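Local atomic coordinates of large exoprotein involved in heme utilization or adhesion (Yersinia kristensenii ATCC 33638, PDB entry 5E3E), a protein that probably acts as the RNase toxin domain of a contact-dependent growth inhibition system, a bacterial member of the RNase A superfamily held by its cognate CdiI immunity protein. Residues R34-A37 with E38-S42; K43-D46 with S47-K51; G1-L4 with I5-H8; D53-L56 with S57-K61; L16-R19 with V20-N24. All blocks are in the same frame, centred on the assembly; numbering follows the deposited sequence.

Interaction 1. Residues R34-A37 with E38-S42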
# COMPACT_ATOMS: atom_id res chain seq x y z
N ARG B 34 19.17 9.11 -0.97
CA ARG B 34 19.21 8.51 0.37
C ARG B 34 18.99 9.52 1.48
O ARG B 34 18.28 9.27 2.43
CB ARG B 34 20.54 7.74 0.58
CG ARG B 34 20.51 6.78 1.78
CD ARG B 34 21.70 5.81 1.79
NE ARG B 34 21.27 4.43 2.12
CZ ARG B 34 22.08 3.39 2.31
NH1 ARG B 34 23.41 3.53 2.24
NH2 ARG B 34 21.57 2.20 2.60
N THR B 35 19.57 10.71 1.36
CA THR B 35 19.39 11.71 2.39
C THR B 35 17.92 12.07 2.56
O THR B 35 17.43 12.22 3.68
CB THR B 35 20.21 12.97 2.07
OG1 THR B 35 21.58 12.61 2.13
CG2 THR B 35 19.97 14.09 3.07
N THR B 36 17.22 12.19 1.44
CA THR B 36 15.79 12.48 1.46
C THR B 36 14.98 11.32 2.04
O THR B 36 14.11 11.53 2.86
CB THR B 36 15.31 12.81 0.04
OG1 THR B 36 16.09 13.90 -0.48
CG2 THR B 36 13.86 13.18 0.04
N ALA B 37 15.28 10.09 1.62
CA ALA B 37 14.55 8.94 2.12
C ALA B 37 14.71 8.84 3.62
O ALA B 37 13.75 8.53 4.33
CB ALA B 37 15.04 7.68 1.47
N GLU B 38 15.93 9.06 4.09
CA GLU B 38 16.20 8.98 5.52
C GLU B 38 15.48 10.09 6.29
O GLU B 38 14.91 9.84 7.35
CB GLU B 38 17.71 9.00 5.79
CG GLU B 38 18.37 7.64 5.55
CD GLU B 38 19.88 7.63 5.70
OE1 GLU B 38 20.47 8.55 6.31
OE2 GLU B 38 20.51 6.67 5.19
N ALA B 39 15.51 11.31 5.76
CA ALA B 39 14.87 12.46 6.41
C ALA B 39 13.36 12.28 6.51
O ALA B 39 12.77 12.55 7.55
CB ALA B 39 15.20 13.78 5.66
N VAL B 40 12.74 11.82 5.42
CA VAL B 40 11.31 11.56 5.39
C VAL B 40 10.94 10.44 6.34
O VAL B 40 9.98 10.57 7.10
CB VAL B 40 10.85 11.22 3.95
CG1 VAL B 40 9.43 10.69 3.93
CG2 VAL B 40 10.96 12.47 3.06
N THR B 41 11.70 9.34 6.32
CA THR B 41 11.44 8.23 7.21
C THR B 41 11.45 8.68 8.66
O THR B 41 10.51 8.37 9.42
CB THR B 41 12.47 7.08 7.03
OG1 THR B 41 12.36 6.53 5.72
CG2 THR B 41 12.22 6.00 8.05
N SER B 42 12.50 9.42 9.05
CA SER B 42 12.58 9.92 10.43
C SER B 42 11.44 10.86 10.79
O SER B 42 10.87 10.72 11.86
CB SER B 42 13.91 10.63 10.71
OG SER B 42 14.99 9.77 10.40
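R34 and E38 meet one turn apart on helix 34-47, and theirs is the charged contact of the group. R34 swings CG anti to its own backbone N (chi1 -164°), which brings its methylenes up to one oxygen of E38; E38 OE2 sits 3.4 Å from R34 CG. The salt bridge to R34 NE is long, NE to OE2 being 3.9 Å. Because the oxygen stands well out of the guanidinium plane, no N-H points at it, and the pairing is one of charge alone. The two flat groups are turned 44° from each other.

Backbone hydrogen bonds make up the second kind. E38 N to R34 O (2.9 Å), A39 N to T35 O and V40 N to T36 O are regular i to i+4 helical links, the last almost straight at 170°. A37 O differs in taking two donors from T41: the amide N at 3.0 Å and the hydroxyl OG1 at 2.8 Å, which arrive from opposite faces of the carbonyl plane. The threonine suits this place because its OG1, beside the backbone N, can turn back over the preceding turn.

Apolar contact is lighter: T36 CG2 lies 4.2 Å from V40 CG2, and both side chains rest on I74. A37 and V40 also lean on F31, while T36 OG1 bonds to D33.

The chemistry implies a helix with two unlike sides. At the exposed R34-E38 pair the attraction is probably softened by solvent, whereas T41 gives its hydroxyl proton to A37 O, which probably lowers the cost of lying against I5 and I93.

Interaction 2. Residues K43-D46 with S47-K51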
# COMPACT_ATOMS: atom_id res chain seq x y z
N LYS B 43 11.09 11.80 9.92
CA LYS B 43 9.97 12.73 10.21
C LYS B 43 8.62 11.99 10.33
O LYS B 43 7.80 12.31 11.19
CB LYS B 43 9.88 13.83 9.15
CG LYS B 43 11.05 14.82 9.21
CD LYS B 43 10.89 15.92 8.19
CE LYS B 43 11.17 15.43 6.78
NZ LYS B 43 11.36 16.55 5.82
N ALA B 44 8.40 11.02 9.46
CA ALA B 44 7.16 10.25 9.49
C ALA B 44 7.06 9.44 10.77
O ALA B 44 6.00 9.36 11.38
CB ALA B 44 7.08 9.32 8.28
N ILE B 45 8.15 8.83 11.20
CA ILE B 45 8.12 8.07 12.47
C ILE B 45 7.85 9.02 13.66
O ILE B 45 7.00 8.74 14.53
CB ILE B 45 9.41 7.27 12.69
CG1 ILE B 45 9.46 6.07 11.74
CG2 ILE B 45 9.52 6.83 14.15
CD1 ILE B 45 10.87 5.54 11.51
N ASP B 46 8.57 10.13 13.69
CA ASP B 46 8.45 11.08 14.79
C ASP B 46 7.07 11.71 14.86
O ASP B 46 6.50 11.87 15.95
CB ASP B 46 9.52 12.17 14.70
CG ASP B 46 10.92 11.64 15.01
OD1 ASP B 46 11.05 10.56 15.65
OD2 ASP B 46 11.90 12.30 14.63
N SER B 47 6.50 12.06 13.72
CA SER B 47 5.15 12.64 13.73
C SER B 47 4.02 11.61 13.94
O SER B 47 2.87 12.00 14.11
CB SER B 47 4.92 13.49 12.48
OG SER B 47 4.64 12.70 11.36
N ASN B 48 4.34 10.31 13.94
CA ASN B 48 3.34 9.25 14.17
C ASN B 48 3.64 8.40 15.39
O ASN B 48 3.17 7.26 15.50
CB ASN B 48 3.26 8.33 12.95
CG ASN B 48 2.55 8.99 11.79
OD1 ASN B 48 1.32 9.01 11.72
ND2 ASN B 48 3.32 9.52 10.87
N GLN B 49 4.42 8.93 16.31
CA GLN B 49 4.96 8.11 17.39
C GLN B 49 3.86 7.61 18.31
O GLN B 49 3.96 6.50 18.84
CB GLN B 49 6.02 8.88 18.19
CG GLN B 49 6.84 7.99 19.12
CD GLN B 49 7.58 6.91 18.38
OE1 GLN B 49 8.33 7.19 17.44
NE2 GLN B 49 7.36 5.66 18.77
N ALA B 50 2.81 8.42 18.48
CA ALA B 50 1.64 8.02 19.28
C ALA B 50 0.92 6.82 18.67
O ALA B 50 0.56 5.87 19.38
CB ALA B 50 0.68 9.20 19.43
N LYS B 51 0.68 6.89 17.37
CA LYS B 51 0.11 5.80 16.58
C LYS B 51 0.99 4.51 16.61
O LYS B 51 0.47 3.39 16.71
CB LYS B 51 -0.05 6.31 15.15
CG LYS B 51 -0.88 5.50 14.21
CD LYS B 51 -0.92 6.19 12.86
CE LYS B 51 -1.52 5.29 11.81
NZ LYS B 51 -1.55 6.00 10.49
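N48 holds CG beside its backbone N (chi1 -74°) and turns its amide steeply (chi2 -82°), which carries ND2 back to A44 O. The resulting hydrogen bond is short, 2.7 Å from N48 ND2 to A44 O, and nearly straight at 171°. The acceptor lies in the amide plane of N48, and the donor is only modestly tilted from the carbonyl plane of A44. An asparagine fits here: its short arm spans one turn, and ND2 also donates to D67 O on strand 63-68, so one amide group joins the helix end to the sheet.

S47 places OG between its backbone N and carbonyl carbon, within weak bonding distance of K43 O. That oxygen receives S47 N at 2.9 Å and, weakly, S47 OG at 3.2 Å. N48 N bonds to I45 O at 3.1 Å, approaching from above the carbonyl plane, as the chain tightens.

I45 and Q49 run alongside each other, with I45 CG2 3.5 Å from Q49 OE1; the bend in the glutamine chain lets NE2 pair with D53. A44, I45 and N48 all touch I66, while K43 reaches Y68 through NZ.

Together these groups form the junction between helix 34-47 and helix 49-58, where N48 stands at the N-cap position of the second helix but its side chain turns back to the first helix and to the sheet rather than capping. This is a helix-helix link laid against the antiparallel sheet of the RNase A-like domain.

Interaction 3. Residues G1-L4 with I5-H8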
# COMPACT_ATOMS: atom_id res chain seq x y z
N GLY B 1 17.44 -11.34 3.37
CA GLY B 1 16.97 -10.53 2.21
C GLY B 1 17.51 -9.11 2.21
O GLY B 1 18.46 -8.79 2.90
N GLY B 2 16.91 -8.26 1.40
CA GLY B 2 17.32 -6.85 1.30
C GLY B 2 16.40 -5.92 2.09
O GLY B 2 15.50 -6.38 2.77
N HIS B 3 16.64 -4.62 1.99
CA HIS B 3 15.73 -3.62 2.58
C HIS B 3 14.91 -3.03 1.44
O HIS B 3 15.48 -2.34 0.56
CB HIS B 3 16.52 -2.52 3.29
CG HIS B 3 17.37 -3.04 4.41
ND1 HIS B 3 16.84 -3.69 5.50
CD2 HIS B 3 18.72 -3.04 4.59
CE1 HIS B 3 17.82 -4.07 6.31
NE2 HIS B 3 18.96 -3.67 5.79
N LEU B 4 13.61 -3.31 1.44
CA LEU B 4 12.79 -2.99 0.27
C LEU B 4 12.64 -1.51 -0.01
O LEU B 4 12.40 -1.12 -1.15
CB LEU B 4 11.42 -3.64 0.32
CG LEU B 4 11.47 -5.19 0.32
CD1 LEU B 4 10.09 -5.76 0.43
CD2 LEU B 4 12.16 -5.77 -0.89
N ILE B 5 12.84 -0.68 0.99
CA ILE B 5 12.83 0.76 0.73
C ILE B 5 13.86 1.11 -0.35
O ILE B 5 13.69 2.08 -1.07
CB ILE B 5 13.06 1.60 2.01
CG1 ILE B 5 12.72 3.08 1.80
CG2 ILE B 5 14.49 1.44 2.53
CD1 ILE B 5 12.20 3.73 3.04
N ASP B 6 14.91 0.30 -0.49
CA ASP B 6 15.96 0.61 -1.46
C ASP B 6 15.50 0.46 -2.90
O ASP B 6 16.14 1.02 -3.83
CB ASP B 6 17.23 -0.22 -1.20
CG ASP B 6 17.88 0.11 0.14
OD1 ASP B 6 17.72 1.26 0.62
OD2 ASP B 6 18.54 -0.77 0.74
N ARG B 7 14.38 -0.25 -3.10
CA ARG B 7 13.73 -0.32 -4.42
C ARG B 7 13.10 1.05 -4.80
O ARG B 7 12.63 1.23 -5.94
CB ARG B 7 12.63 -1.39 -4.42
CG ARG B 7 13.21 -2.78 -4.27
CD ARG B 7 12.17 -3.82 -3.92
NE ARG B 7 10.91 -3.58 -4.58
CZ ARG B 7 10.67 -3.70 -5.89
NH1 ARG B 7 11.63 -4.04 -6.72
NH2 ARG B 7 9.44 -3.44 -6.36
N HIS B 8 13.11 1.98 -3.86
CA HIS B 8 12.42 3.30 -3.99
C HIS B 8 13.33 4.44 -3.59
O HIS B 8 12.87 5.49 -3.09
CB HIS B 8 11.15 3.31 -3.15
CG HIS B 8 10.27 2.14 -3.43
ND1 HIS B 8 9.43 2.09 -4.51
CD2 HIS B 8 10.15 0.95 -2.80
CE1 HIS B 8 8.81 0.92 -4.52
NE2 HIS B 8 9.25 0.20 -3.51
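L4 and R7 run alongside each other in the same direction, and R7 is the chain to follow. Its CB stands 3.3 Å from L4 O, and CG passes the same oxygen at 3.6 Å. CD then meets the leucine itself, R7 CD to L4 CD2 being 3.6 Å, an apolar touch between a branch methyl and the aliphatic part of the arginine. Beyond it the chain bends at chi3 (37°), turning the guanidinium to D21 of the CdiI immunity protein, which forms a salt bridge with R7 NE. Arginine suits the place because its methylenes can pack on leucine while its tip carries charge to the other chain.

The backbone beneath is a 3-10 turn: D6 N bonds to H3 O and R7 N to L4 O, each at 2.9 Å, and both donors come from above the carbonyl plane. L4 O is also approached by H8 CD2 at 3.5 Å. H8 NE2 bonds to the same D21 of the immunity protein.

This N-terminal turn precedes helix 13-19. L4 and H8 rest on T109 of strand 105-113, the H8 ring meets that of Y111, and H8 pairs through its backbone with F31 of strand 27-31.

Interaction 4. Residues D53-L56 with S57-K61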
# COMPACT_ATOMS: atom_id res chain seq x y z
N ASP B 53 3.12 3.74 19.03
CA ASP B 53 3.11 3.28 20.43
C ASP B 53 1.84 2.49 20.73
O ASP B 53 1.92 1.44 21.34
CB ASP B 53 3.27 4.46 21.41
CG ASP B 53 4.71 4.99 21.48
OD1 ASP B 53 5.66 4.32 20.98
OD2 ASP B 53 4.89 6.09 22.06
N SER B 54 0.70 2.98 20.27
CA SER B 54 -0.57 2.23 20.42
C SER B 54 -0.55 0.93 19.65
O SER B 54 -1.05 -0.07 20.14
CB SER B 54 -1.76 3.05 19.91
OG SER B 54 -1.83 4.30 20.59
N TYR B 55 0.01 0.97 18.44
CA TYR B 55 0.10 -0.21 17.59
C TYR B 55 0.91 -1.31 18.29
O TYR B 55 0.47 -2.45 18.35
CB TYR B 55 0.67 0.14 16.20
CG TYR B 55 1.18 -1.05 15.41
CD1 TYR B 55 0.30 -1.88 14.70
CD2 TYR B 55 2.53 -1.35 15.36
CE1 TYR B 55 0.76 -2.95 13.97
CE2 TYR B 55 3.00 -2.43 14.63
CZ TYR B 55 2.09 -3.23 13.94
OH TYR B 55 2.52 -4.32 13.22
N LEU B 56 2.05 -0.96 18.87
CA LEU B 56 2.94 -1.96 19.48
C LEU B 56 2.37 -2.58 20.77
O LEU B 56 2.54 -3.76 21.04
CB LEU B 56 4.31 -1.35 19.79
CG LEU B 56 5.13 -0.93 18.57
CD1 LEU B 56 6.35 -0.14 19.02
CD2 LEU B 56 5.52 -2.13 17.72
N SER B 57 1.66 -1.77 21.53
CA SER B 57 1.18 -2.21 22.85
C SER B 57 -0.17 -2.93 22.76
O SER B 57 -0.46 -3.82 23.56
CB SER B 57 1.08 -1.00 23.78
OG SER B 57 -0.00 -0.16 23.41
N GLY B 58 -1.00 -2.53 21.81
CA GLY B 58 -2.37 -3.03 21.78
C GLY B 58 -2.85 -3.82 20.57
O GLY B 58 -3.91 -4.42 20.64
N SER B 59 -2.10 -3.81 19.47
CA SER B 59 -2.61 -4.34 18.20
C SER B 59 -2.05 -5.70 17.80
O SER B 59 -0.86 -5.96 17.96
CB SER B 59 -2.30 -3.36 17.05
OG SER B 59 -3.06 -3.71 15.92
N GLN B 60 -2.90 -6.53 17.21
CA GLN B 60 -2.44 -7.78 16.60
C GLN B 60 -2.16 -7.65 15.08
O GLN B 60 -1.81 -8.62 14.42
CB GLN B 60 -3.44 -8.89 16.91
CG GLN B 60 -3.54 -9.14 18.42
CD GLN B 60 -4.46 -10.27 18.83
OE1 GLN B 60 -5.24 -10.15 19.79
NE2 GLN B 60 -4.33 -11.41 18.17
N LYS B 61 -2.26 -6.43 14.54
CA LYS B 61 -2.01 -6.21 13.12
C LYS B 61 -0.59 -6.59 12.69
O LYS B 61 0.38 -6.36 13.43
CB LYS B 61 -2.26 -4.75 12.76
CG LYS B 61 -3.73 -4.35 12.70
CD LYS B 61 -3.82 -2.87 12.41
CE LYS B 61 -3.14 -2.57 11.07
NZ LYS B 61 -2.25 -1.38 11.09
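The C-terminal end of helix 49-58 and an ST turn just beyond it make up this contact, in which Y55 and K61 meet across the turn. The tyrosine carries CG anti to its backbone N (chi1 163°), which sends the ring along the departing chain. Its hydroxyl donates to K61 O, 3.0 Å from Y55 OH, from above the carbonyl plane. K61 CB lies in plane at the ring edge, 3.7 Å from Y55 CE1, and S59 CB comes to 3.8 Å from Y55 CD1.

The last helical bonds run from S57 N to D53 O and from G58 N to S54 O (3.0 Å), followed by S59 N to Y55 O at 3.1 Å, where the donor has risen above the carbonyl plane as the helix ends. S59 then leaves helical angles and its OG accepts K61 N at 3.2 Å in a nearly straight bond of 166°. Serine suits this position, being short enough to catch an amide two residues on.

R97 of strand 86-97 forms a cation-pi contact with Y55 and donates through NH1 to K61 O. Y12 of the CdiI immunity protein packs against K61.

K61 O is therefore gripped by a phenol and a guanidinium at once, which would probably polarise it and would hold the K61 carbonyl in place as the chain leaves the helix.

Interaction 5. Residues L16-R19 with V20-N24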
# COMPACT_ATOMS: atom_id res chain seq x y z
N LEU B 16 11.46 3.04 -13.24
CA LEU B 16 10.07 3.20 -12.77
C LEU B 16 9.07 2.95 -13.89
O LEU B 16 8.08 2.24 -13.69
CB LEU B 16 9.86 4.58 -12.14
CG LEU B 16 10.77 4.87 -10.95
CD1 LEU B 16 10.39 6.24 -10.47
CD2 LEU B 16 10.61 3.86 -9.83
N LEU B 17 9.39 3.44 -15.09
CA LEU B 17 8.52 3.26 -16.23
C LEU B 17 8.41 1.81 -16.64
O LEU B 17 7.36 1.36 -17.09
CB LEU B 17 8.92 4.18 -17.41
CG LEU B 17 8.55 5.66 -17.22
CD1 LEU B 17 9.27 6.55 -18.24
CD2 LEU B 17 7.06 5.87 -17.31
N ASN B 18 9.49 1.06 -16.49
CA ASN B 18 9.42 -0.35 -16.75
C ASN B 18 8.45 -1.09 -15.79
O ASN B 18 7.72 -1.97 -16.20
CB ASN B 18 10.83 -0.94 -16.66
CG ASN B 18 10.87 -2.39 -17.10
OD1 ASN B 18 11.02 -3.28 -16.28
ND2 ASN B 18 10.60 -2.62 -18.36
N ARG B 19 8.44 -0.71 -14.52
CA ARG B 19 7.52 -1.34 -13.56
C ARG B 19 6.06 -1.12 -13.91
O ARG B 19 5.22 -2.01 -13.69
CB ARG B 19 7.78 -0.81 -12.17
CG ARG B 19 9.15 -1.14 -11.62
CD ARG B 19 9.34 -0.45 -10.30
NE ARG B 19 10.68 -0.69 -9.79
CZ ARG B 19 11.18 -0.19 -8.67
NH1 ARG B 19 10.47 0.58 -7.86
NH2 ARG B 19 12.43 -0.48 -8.35
N VAL B 20 5.72 0.04 -14.46
CA VAL B 20 4.32 0.32 -14.80
C VAL B 20 3.92 -0.11 -16.20
O VAL B 20 2.80 0.16 -16.62
CB VAL B 20 3.93 1.79 -14.59
CG1 VAL B 20 4.06 2.15 -13.14
CG2 VAL B 20 4.72 2.73 -15.49
N SER B 21 4.80 -0.75 -16.96
CA SER B 21 4.40 -1.25 -18.28
C SER B 21 4.47 -2.76 -18.26
O SER B 21 3.44 -3.44 -18.22
CB SER B 21 5.24 -0.62 -19.38
OG SER B 21 6.61 -0.74 -19.09
N THR B 22 5.68 -3.27 -18.21
CA THR B 22 5.92 -4.72 -18.08
C THR B 22 5.46 -5.29 -16.72
O THR B 22 4.92 -6.41 -16.64
CB THR B 22 7.42 -4.98 -18.25
OG1 THR B 22 7.86 -4.42 -19.52
CG2 THR B 22 7.74 -6.50 -18.18
N GLY B 23 5.70 -4.54 -15.66
CA GLY B 23 5.23 -4.94 -14.32
C GLY B 23 3.74 -4.77 -14.17
O GLY B 23 3.03 -4.49 -15.16
N ASN B 24 3.26 -5.00 -12.94
CA ASN B 24 1.82 -5.10 -12.69
C ASN B 24 1.30 -4.15 -11.57
O ASN B 24 0.30 -4.45 -10.85
CB ASN B 24 1.46 -6.53 -12.35
CG ASN B 24 2.17 -7.01 -11.11
OD1 ASN B 24 2.97 -6.27 -10.54
ND2 ASN B 24 1.87 -8.24 -10.66
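S21 OG donates to L17 O at 3.0 Å, folding back over the last turn of helix 13-19. Its position between backbone N and carbonyl carbon (chi1 51°) aims it at that oxygen. Beside it, V20 CG2 comes within 3.4 Å of L17 O. The same methyl makes a modest apolar touch with L17 CD2 at 4.3 Å, suited to a branched residue at the helix end. The N18 and T22 side chains slant across each other, with N18 ND2 3.5 Å from T22 OG1.

Below these side chains the helix frays. V20 N bonds only weakly to L16 O and L17 O, and N18 O collects several donors: S21 N at 3.3 Å, from above the carbonyl plane, with weak bonds from T22 N and G23 N. This is a helix C-terminus unwinding into the loop that leads to strand 27-31. At G23 the chain runs very close to the helix, G23 CA lying 3.0 Å from R19 O, where the lack of a side chain suits the tight fit.

Further out, L16, L17 and V20 rest on V78 of strand 75-79, and R80 donates to S21 O and G23 O. R19 stretches to R7 O, and N24 ND2 bonds to E23 of the CdiI immunity protein.

Overall arrangement
From the N terminus the contacts come in series, none enclosing or crossing another. Each is local: interaction 1 lies within a helix, the others shape a terminal turn, a helix junction or helix ends. Interaction 3 shapes the opening turn, and interaction 5 ends helix 13-19; R7 and R19 tie the two. After strand 27-31, interaction 1 forms the first turns of helix 34-47, where T41 packs on I5 of interaction 3. Interaction 2 continues directly from interaction 1 and turns the chain into helix 49-58, whose end interaction 4 closes before strand 63-68. Interactions 4 and 5 lie on opposite sides of the chain's centre, about 35 Å apart between centres, yet both, like interaction 3, meet the immunity protein.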